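Local coordinates for uncharacterized protein DUF1285 (Shewanella baltica, PDB 2RA9) that is of unknown function but has a fold with repeated structural motifs and is possibly involved in signal transduction, at residues Glu23-Leu32 with Val70-Leu80; Ala51-Tyr61 with Pro121-Lys129. One frame throughout, in Å; residues are numbered along the deposited sequence.

Contact 1. Residues Glu23-Leu32 with Val70-Leu80; sequences EVPLFDINAL and VRVQVEDAPLL
Ile29 is joined to the neighbouring parallel strand through its backbone N and O: its N donates to Gln73 O at 2.8 Å and its O accepts from Glu75 N at 2.9 Å. One step earlier Gln73 N donates to Phe27 O, 2.9 Å long. The strand axes pass 4.7 Å apart with 27° between their directions. With CG1 anti to the carbonyl carbon (chi1 -52°), the Ile29 side chain sets CG1 3.9 Å from Val72 CG1 and carries CD1 on toward Val74 CG2 and Pro78 CB. Carboxylates bind backbone amides at both ends. Glu23 OE2 takes Arg71 N at 3.0 Å on its syn side in a nearly straight bond; Glu75 OE1 receives Ala31 N from above the carboxylate plane in a more bent one (134°), and Ala31 CB packs 3.4 Å from Glu75 CD. Waters also bridge the backbones, one between Leu26 N and Arg71 O, another between Ala31 O and Ala77 N. The Arg71 guanidinium itself pairs with Glu60. Within the mixed sheet, strand 27-29 lies between strands 35-37 and 69-74, while Phe27 stacks on Tyr37 and meets Phe50 of helix 44-51 edge-to-face.

Contact 2. Residues Ala51-Tyr61 with Pro121-Lys129; sequences ASILHCIDDEY and PLERGLWGK
Arg124 and Gly125 form the middle of a type I' beta turn, Glu123 to Leu126, that leads into strand 127-130 of one mixed sheet and docks on strand 54-57, an outermost strand of the other. The backbone evidence is a single nearly straight bond, Cys56 N to Arg124 O, 2.9 Å and 171°. Side-chain polar contacts come from Arg124, whose chain bends at chi3 (-57°) and brings NE to Leu54 O at 2.7 Å, with the acceptor lying in the guanidinium plane. NH2 makes a weak bond to Ala51 O, Ser52 O sits over one guanidinium face, and NH1 forms a salt bridge with Glu123 OE2. With an alanine here in place of Arg124, Leu54 O would probably lose its side-chain donor and Glu123 OE2 its salt-bridge partner, leaving the turn less firmly held on the strand. Glu123 OE1 has its own bond to His103. In a CH-pi contact, Arg124 CD lies over a His55 ring face, 3.8 Å from the centroid and 18° off the normal. Apolar packing centres on Leu126 CD2, which is 4.0 Å from Leu54 CG and touches Cys56 CB; it also comes to the edge of the Tyr61 ring at CE2, 4.1 Å away. Gly125 has positive phi, and a CB there would collide with Cys56 O. Between the segments one water links three groups, 2.7 Å from Tyr61 OH, donating to Gly125 O and accepting from Trp127 N.

How the contacts relate
The centres of the two contacts lie about 11 Å apart, and their segments alternate along the chain: 23-32, 51-61, 70-80, 121-129. Both contacts reach both six-stranded mixed sheets, which share the strand order 3-2-1-6-5-4, in keeping with a fold of repeated motifs. Strands 60-64 and 69-74 are neighbours in the first sheet, strands 79-86 and 127-130 in the second, so residues 70-80 pass directly from the first sheet into the second. Lys129 of contact 2 ties them together, its NZ making a salt bridge to Asp76 OD2 (2.8 Å) and probably a hydrogen bond to Ala31 O. Val74 also packs on Tyr61. Contact 1 mainly pairs neighbouring strands of the first sheet, while contact 2 sets the turn before strand 127-130 against strand 54-57.

Contact 1. Residues Glu23-Leu32 with Val70-Leu80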
# COMPACT_ATOMS: atom_id res chain seq x y z
N GLU A 23 -14.39 19.02 -0.61
CA GLU A 23 -13.05 19.25 -0.10
C GLU A 23 -12.26 18.59 -1.25
O GLU A 23 -12.23 17.37 -1.31
CB GLU A 23 -12.84 18.53 1.24
CG GLU A 23 -11.55 18.87 2.05
CD GLU A 23 -10.53 17.72 2.14
OE1 GLU A 23 -10.20 17.19 1.07
OE2 GLU A 23 -10.03 17.37 3.25
N VAL A 24 -11.70 19.36 -2.20
CA VAL A 24 -10.68 18.81 -3.08
C VAL A 24 -9.52 18.35 -2.18
O VAL A 24 -8.98 19.13 -1.40
CB VAL A 24 -10.12 19.86 -4.10
CG1 VAL A 24 -8.95 19.30 -4.91
CG2 VAL A 24 -11.19 20.35 -5.00
N PRO A 25 -9.15 17.06 -2.24
CA PRO A 25 -8.01 16.65 -1.40
C PRO A 25 -6.73 17.43 -1.70
O PRO A 25 -6.40 17.64 -2.88
CB PRO A 25 -7.84 15.18 -1.75
CG PRO A 25 -9.23 14.77 -2.23
CD PRO A 25 -9.72 15.94 -2.98
N LEU A 26 -6.02 17.82 -0.64
CA LEU A 26 -4.73 18.52 -0.83
C LEU A 26 -3.56 17.59 -1.05
O LEU A 26 -2.52 18.00 -1.57
CB LEU A 26 -4.43 19.43 0.39
CG LEU A 26 -5.51 20.49 0.69
CD1 LEU A 26 -5.09 21.42 1.83
CD2 LEU A 26 -5.89 21.25 -0.57
N PHE A 27 -3.74 16.33 -0.64
CA PHE A 27 -2.73 15.29 -0.81
C PHE A 27 -3.20 14.38 -1.93
O PHE A 27 -4.39 14.02 -2.01
CB PHE A 27 -2.60 14.44 0.47
CG PHE A 27 -2.00 15.18 1.64
CD1 PHE A 27 -2.79 15.95 2.48
CD2 PHE A 27 -0.65 15.09 1.92
CE1 PHE A 27 -2.23 16.66 3.54
CE2 PHE A 27 -0.08 15.77 3.00
CZ PHE A 27 -0.86 16.54 3.82
N ASP A 28 -2.25 14.01 -2.79
CA ASP A 28 -2.51 13.15 -3.94
C ASP A 28 -1.46 12.04 -3.98
O ASP A 28 -0.28 12.33 -3.77
CB ASP A 28 -2.43 13.97 -5.25
CG ASP A 28 -3.57 14.97 -5.42
OD1 ASP A 28 -4.71 14.53 -5.62
OD2 ASP A 28 -3.34 16.19 -5.32
N ILE A 29 -1.88 10.80 -4.27
CA ILE A 29 -1.00 9.67 -4.49
C ILE A 29 -1.25 9.17 -5.90
O ILE A 29 -2.37 8.82 -6.26
CB ILE A 29 -1.21 8.53 -3.49
CG1 ILE A 29 -1.16 9.07 -2.06
CG2 ILE A 29 -0.15 7.45 -3.67
CD1 ILE A 29 -1.42 8.04 -0.99
N ASN A 30 -0.22 9.20 -6.74
CA ASN A 30 -0.38 8.75 -8.14
C ASN A 30 -0.27 7.24 -8.24
O ASN A 30 -0.07 6.53 -7.24
CB ASN A 30 0.57 9.48 -9.10
CG ASN A 30 2.02 9.09 -8.97
OD1 ASN A 30 2.38 8.07 -8.37
ND2 ASN A 30 2.87 9.93 -9.57
N ALA A 31 -0.46 6.73 -9.46
CA ALA A 31 -0.58 5.30 -9.69
C ALA A 31 0.71 4.56 -9.33
O ALA A 31 0.67 3.36 -8.99
CB ALA A 31 -0.99 5.03 -11.14
N LEU A 32 1.84 5.27 -9.38
CA LEU A 32 3.13 4.69 -9.01
C LEU A 32 3.43 4.80 -7.51
O LEU A 32 4.43 4.29 -7.03
CB LEU A 32 4.25 5.28 -9.87
CG LEU A 32 4.59 4.37 -11.07
CD1 LEU A 32 5.26 5.13 -12.20
CD2 LEU A 32 5.46 3.23 -10.56
N VAL A 70 -8.26 14.92 7.19
CA VAL A 70 -8.27 15.49 5.86
C VAL A 70 -8.25 14.38 4.79
O VAL A 70 -7.84 13.28 5.05
CB VAL A 70 -7.11 16.48 5.63
CG1 VAL A 70 -7.10 17.56 6.71
CG2 VAL A 70 -5.78 15.75 5.57
N ARG A 71 -8.72 14.73 3.60
CA ARG A 71 -8.84 13.79 2.51
C ARG A 71 -7.54 13.65 1.71
O ARG A 71 -6.73 14.58 1.62
CB ARG A 71 -9.94 14.21 1.56
CG ARG A 71 -11.32 14.21 2.18
CD ARG A 71 -12.35 14.57 1.13
NE ARG A 71 -13.74 14.46 1.60
CZ ARG A 71 -14.49 13.36 1.60
NH1 ARG A 71 -14.03 12.19 1.15
NH2 ARG A 71 -15.74 13.42 2.04
N VAL A 72 -7.36 12.46 1.17
CA VAL A 72 -6.27 12.14 0.24
C VAL A 72 -6.89 11.55 -1.01
O VAL A 72 -7.75 10.66 -0.93
CB VAL A 72 -5.31 11.11 0.86
CG1 VAL A 72 -4.13 10.77 -0.10
CG2 VAL A 72 -4.79 11.61 2.22
N GLN A 73 -6.47 12.03 -2.19
CA GLN A 73 -6.90 11.43 -3.47
C GLN A 73 -5.88 10.36 -3.87
O GLN A 73 -4.68 10.61 -3.80
CB GLN A 73 -7.02 12.49 -4.57
CG GLN A 73 -7.70 11.98 -5.83
CD GLN A 73 -9.21 11.66 -5.60
OE1 GLN A 73 -9.80 11.98 -4.54
NE2 GLN A 73 -9.84 11.04 -6.60
N VAL A 74 -6.36 9.20 -4.28
CA VAL A 74 -5.52 8.05 -4.58
C VAL A 74 -5.90 7.56 -5.98
O VAL A 74 -7.05 7.22 -6.24
CB VAL A 74 -5.70 6.94 -3.50
CG1 VAL A 74 -4.92 5.69 -3.87
CG2 VAL A 74 -5.29 7.42 -2.14
N GLU A 75 -4.95 7.55 -6.91
CA GLU A 75 -5.23 7.18 -8.28
C GLU A 75 -5.54 5.70 -8.44
O GLU A 75 -6.44 5.34 -9.19
CB GLU A 75 -4.03 7.54 -9.19
CG GLU A 75 -4.27 7.17 -10.68
CD GLU A 75 -3.16 7.61 -11.64
OE1 GLU A 75 -2.17 8.29 -11.26
OE2 GLU A 75 -3.31 7.24 -12.83
N ASP A 76 -4.77 4.86 -7.74
CA ASP A 76 -4.84 3.41 -7.89
C ASP A 76 -4.82 2.81 -6.48
O ASP A 76 -5.86 2.80 -5.83
CB ASP A 76 -3.70 2.92 -8.78
CG ASP A 76 -3.83 1.48 -9.18
OD1 ASP A 76 -4.72 0.76 -8.67
OD2 ASP A 76 -3.00 1.07 -10.03
N ALA A 77 -3.66 2.39 -5.97
CA ALA A 77 -3.51 1.94 -4.60
C ALA A 77 -2.66 2.96 -3.82
O ALA A 77 -1.81 3.68 -4.39
CB ALA A 77 -2.81 0.62 -4.55
N PRO A 78 -2.88 3.06 -2.52
CA PRO A 78 -2.15 4.08 -1.76
C PRO A 78 -0.65 3.79 -1.61
O PRO A 78 0.14 4.70 -1.34
CB PRO A 78 -2.83 4.02 -0.37
CG PRO A 78 -3.47 2.69 -0.31
CD PRO A 78 -3.91 2.41 -1.70
N LEU A 79 -0.28 2.51 -1.76
CA LEU A 79 1.07 2.06 -1.52
C LEU A 79 1.49 1.12 -2.65
O LEU A 79 0.68 0.36 -3.15
CB LEU A 79 1.14 1.32 -0.19
CG LEU A 79 0.96 2.21 1.05
CD1 LEU A 79 0.65 1.43 2.25
CD2 LEU A 79 2.18 3.12 1.26
N LEU A 80 2.76 1.22 -3.06
CA LEU A 80 3.34 0.34 -4.06
C LEU A 80 4.35 -0.58 -3.34
O LEU A 80 5.38 -0.13 -2.80
CB LEU A 80 4.09 1.16 -5.11
CG LEU A 80 4.59 0.33 -6.31
CD1 LEU A 80 3.46 0.03 -7.25
CD2 LEU A 80 5.75 1.03 -7.01
O HOH W 1 -6.75 17.17 1.94
O HOH W 2 -2.42 5.53 -6.27
O HOH W 3 -0.83 2.34 -6.86

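Contact 2. Residues Ala51-Tyr61 with Pro121-Lys129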
# COMPACT_ATOMS: atom_id res chain seq x y z
N ALA A 51 1.87 8.52 5.77
CA ALA A 51 1.27 7.19 5.57
C ALA A 51 0.93 6.57 6.92
O ALA A 51 0.01 5.76 7.01
CB ALA A 51 2.19 6.26 4.79
N SER A 52 1.66 6.93 7.96
CA SER A 52 1.43 6.38 9.31
C SER A 52 0.04 6.69 9.86
O SER A 52 -0.46 5.97 10.71
CB SER A 52 2.52 6.88 10.27
OG SER A 52 2.35 8.27 10.63
N ILE A 53 -0.57 7.74 9.33
CA ILE A 53 -1.93 8.16 9.74
C ILE A 53 -2.97 8.10 8.60
O ILE A 53 -4.04 8.68 8.68
CB ILE A 53 -1.89 9.60 10.33
CG1 ILE A 53 -1.45 10.64 9.30
CG2 ILE A 53 -1.04 9.63 11.59
CD1 ILE A 53 -1.72 12.07 9.75
N LEU A 54 -2.63 7.37 7.56
CA LEU A 54 -3.48 7.15 6.40
C LEU A 54 -4.39 5.96 6.58
O LEU A 54 -3.94 4.86 6.97
CB LEU A 54 -2.63 6.92 5.16
CG LEU A 54 -3.30 6.76 3.81
CD1 LEU A 54 -3.96 8.02 3.30
CD2 LEU A 54 -2.29 6.23 2.75
N HIS A 55 -5.68 6.18 6.31
CA HIS A 55 -6.73 5.16 6.37
C HIS A 55 -7.59 5.20 5.12
O HIS A 55 -7.76 6.27 4.54
CB HIS A 55 -7.67 5.42 7.54
CG HIS A 55 -7.01 5.50 8.87
ND1 HIS A 55 -7.17 4.54 9.85
CD2 HIS A 55 -6.16 6.41 9.40
CE1 HIS A 55 -6.48 4.88 10.93
NE2 HIS A 55 -5.85 6.01 10.67
N CYS A 56 -8.18 4.05 4.77
CA CYS A 56 -9.23 3.96 3.77
C CYS A 56 -10.50 3.50 4.50
O CYS A 56 -10.53 2.43 5.11
CB CYS A 56 -8.88 2.93 2.72
SG CYS A 56 -10.00 2.83 1.33
N ILE A 57 -11.50 4.38 4.48
CA ILE A 57 -12.78 4.19 5.17
C ILE A 57 -13.86 4.35 4.12
O ILE A 57 -13.96 5.40 3.49
CB ILE A 57 -12.94 5.23 6.27
CG1 ILE A 57 -11.82 5.02 7.30
CG2 ILE A 57 -14.29 5.09 7.03
CD1 ILE A 57 -11.47 6.21 8.08
N ASP A 58 -14.64 3.29 3.91
CA ASP A 58 -15.69 3.29 2.88
C ASP A 58 -15.14 3.79 1.54
O ASP A 58 -15.74 4.63 0.85
CB ASP A 58 -16.92 4.09 3.30
CG ASP A 58 -17.52 3.62 4.60
OD1 ASP A 58 -17.60 2.40 4.80
OD2 ASP A 58 -17.94 4.51 5.41
N ASP A 59 -13.97 3.28 1.20
CA ASP A 59 -13.37 3.46 -0.13
C ASP A 59 -12.76 4.84 -0.35
O ASP A 59 -12.28 5.14 -1.46
CB ASP A 59 -14.36 3.17 -1.26
CG ASP A 59 -15.15 1.92 -1.02
OD1 ASP A 59 -14.53 0.84 -0.99
OD2 ASP A 59 -16.40 2.04 -0.88
N GLU A 60 -12.75 5.66 0.68
CA GLU A 60 -12.22 7.02 0.62
C GLU A 60 -11.03 7.09 1.55
O GLU A 60 -11.01 6.41 2.56
CB GLU A 60 -13.29 8.02 1.05
CG GLU A 60 -14.49 8.02 0.10
CD GLU A 60 -15.66 8.88 0.58
OE1 GLU A 60 -15.54 9.60 1.60
OE2 GLU A 60 -16.74 8.79 -0.05
N TYR A 61 -10.04 7.92 1.20
CA TYR A 61 -8.79 7.98 1.96
C TYR A 61 -8.64 9.27 2.76
O TYR A 61 -9.05 10.33 2.32
CB TYR A 61 -7.61 7.87 1.00
CG TYR A 61 -7.58 6.56 0.29
CD1 TYR A 61 -8.28 6.39 -0.91
CD2 TYR A 61 -6.83 5.48 0.78
CE1 TYR A 61 -8.23 5.16 -1.58
CE2 TYR A 61 -6.76 4.28 0.09
CZ TYR A 61 -7.48 4.12 -1.05
OH TYR A 61 -7.41 2.93 -1.74
N PRO A 121 -3.71 -6.95 0.84
CA PRO A 121 -4.31 -6.10 1.85
C PRO A 121 -3.38 -5.87 3.04
O PRO A 121 -2.69 -6.78 3.50
CB PRO A 121 -5.58 -6.87 2.23
CG PRO A 121 -5.20 -8.32 2.03
CD PRO A 121 -4.18 -8.34 0.94
N LEU A 122 -3.33 -4.61 3.46
CA LEU A 122 -2.50 -4.17 4.56
C LEU A 122 -3.42 -3.62 5.64
O LEU A 122 -4.64 -3.83 5.59
CB LEU A 122 -1.52 -3.09 4.07
CG LEU A 122 -0.80 -3.38 2.75
CD1 LEU A 122 -0.02 -2.21 2.27
CD2 LEU A 122 0.06 -4.65 2.82
N GLU A 123 -2.87 -2.85 6.57
CA GLU A 123 -3.66 -2.34 7.68
C GLU A 123 -4.43 -1.10 7.30
O GLU A 123 -4.21 -0.52 6.25
CB GLU A 123 -2.74 -2.04 8.87
CG GLU A 123 -1.77 -0.90 8.68
CD GLU A 123 -0.40 -1.28 8.13
OE1 GLU A 123 -0.25 -2.37 7.51
OE2 GLU A 123 0.53 -0.46 8.33
N ARG A 124 -5.34 -0.70 8.18
CA ARG A 124 -6.07 0.57 8.04
C ARG A 124 -6.90 0.68 6.74
O ARG A 124 -7.15 1.78 6.25
CB ARG A 124 -5.11 1.77 8.19
CG ARG A 124 -4.39 1.87 9.56
CD ARG A 124 -3.52 3.13 9.72
NE ARG A 124 -2.47 3.33 8.70
CZ ARG A 124 -1.29 2.70 8.65
NH1 ARG A 124 -0.89 1.84 9.58
NH2 ARG A 124 -0.44 2.99 7.67
N GLY A 125 -7.32 -0.44 6.17
CA GLY A 125 -8.09 -0.46 4.93
C GLY A 125 -7.24 -0.25 3.69
O GLY A 125 -7.76 -0.15 2.57
N LEU A 126 -5.93 -0.17 3.88
CA LEU A 126 -5.01 0.09 2.78
C LEU A 126 -4.65 -1.17 2.01
O LEU A 126 -4.43 -2.23 2.62
CB LEU A 126 -3.74 0.74 3.28
CG LEU A 126 -3.91 2.02 4.14
CD1 LEU A 126 -2.55 2.54 4.66
CD2 LEU A 126 -4.70 3.08 3.43
N TRP A 127 -4.54 -1.03 0.70
CA TRP A 127 -4.07 -2.10 -0.19
C TRP A 127 -2.76 -1.64 -0.81
O TRP A 127 -2.59 -0.45 -1.12
CB TRP A 127 -5.10 -2.35 -1.31
CG TRP A 127 -6.33 -3.04 -0.83
CD1 TRP A 127 -7.39 -2.46 -0.17
CD2 TRP A 127 -6.64 -4.43 -0.91
NE1 TRP A 127 -8.34 -3.40 0.12
CE2 TRP A 127 -7.90 -4.62 -0.32
CE3 TRP A 127 -5.97 -5.55 -1.43
CZ2 TRP A 127 -8.50 -5.87 -0.25
CZ3 TRP A 127 -6.57 -6.75 -1.37
CH2 TRP A 127 -7.82 -6.92 -0.78
N GLY A 128 -1.83 -2.58 -0.97
CA GLY A 128 -0.59 -2.33 -1.65
C GLY A 128 -0.60 -2.99 -3.02
O GLY A 128 -0.90 -4.18 -3.12
N LYS A 129 -0.28 -2.24 -4.07
CA LYS A 129 -0.15 -2.78 -5.42
C LYS A 129 1.23 -3.40 -5.56
O LYS A 129 2.21 -2.76 -5.26
CB LYS A 129 -0.30 -1.66 -6.46
CG LYS A 129 -0.16 -2.18 -7.87
CD LYS A 129 -0.64 -1.22 -8.94
CE LYS A 129 0.24 -0.05 -9.08
NZ LYS A 129 -0.23 0.90 -10.14
O HOH W 4 -6.68 0.88 -0.08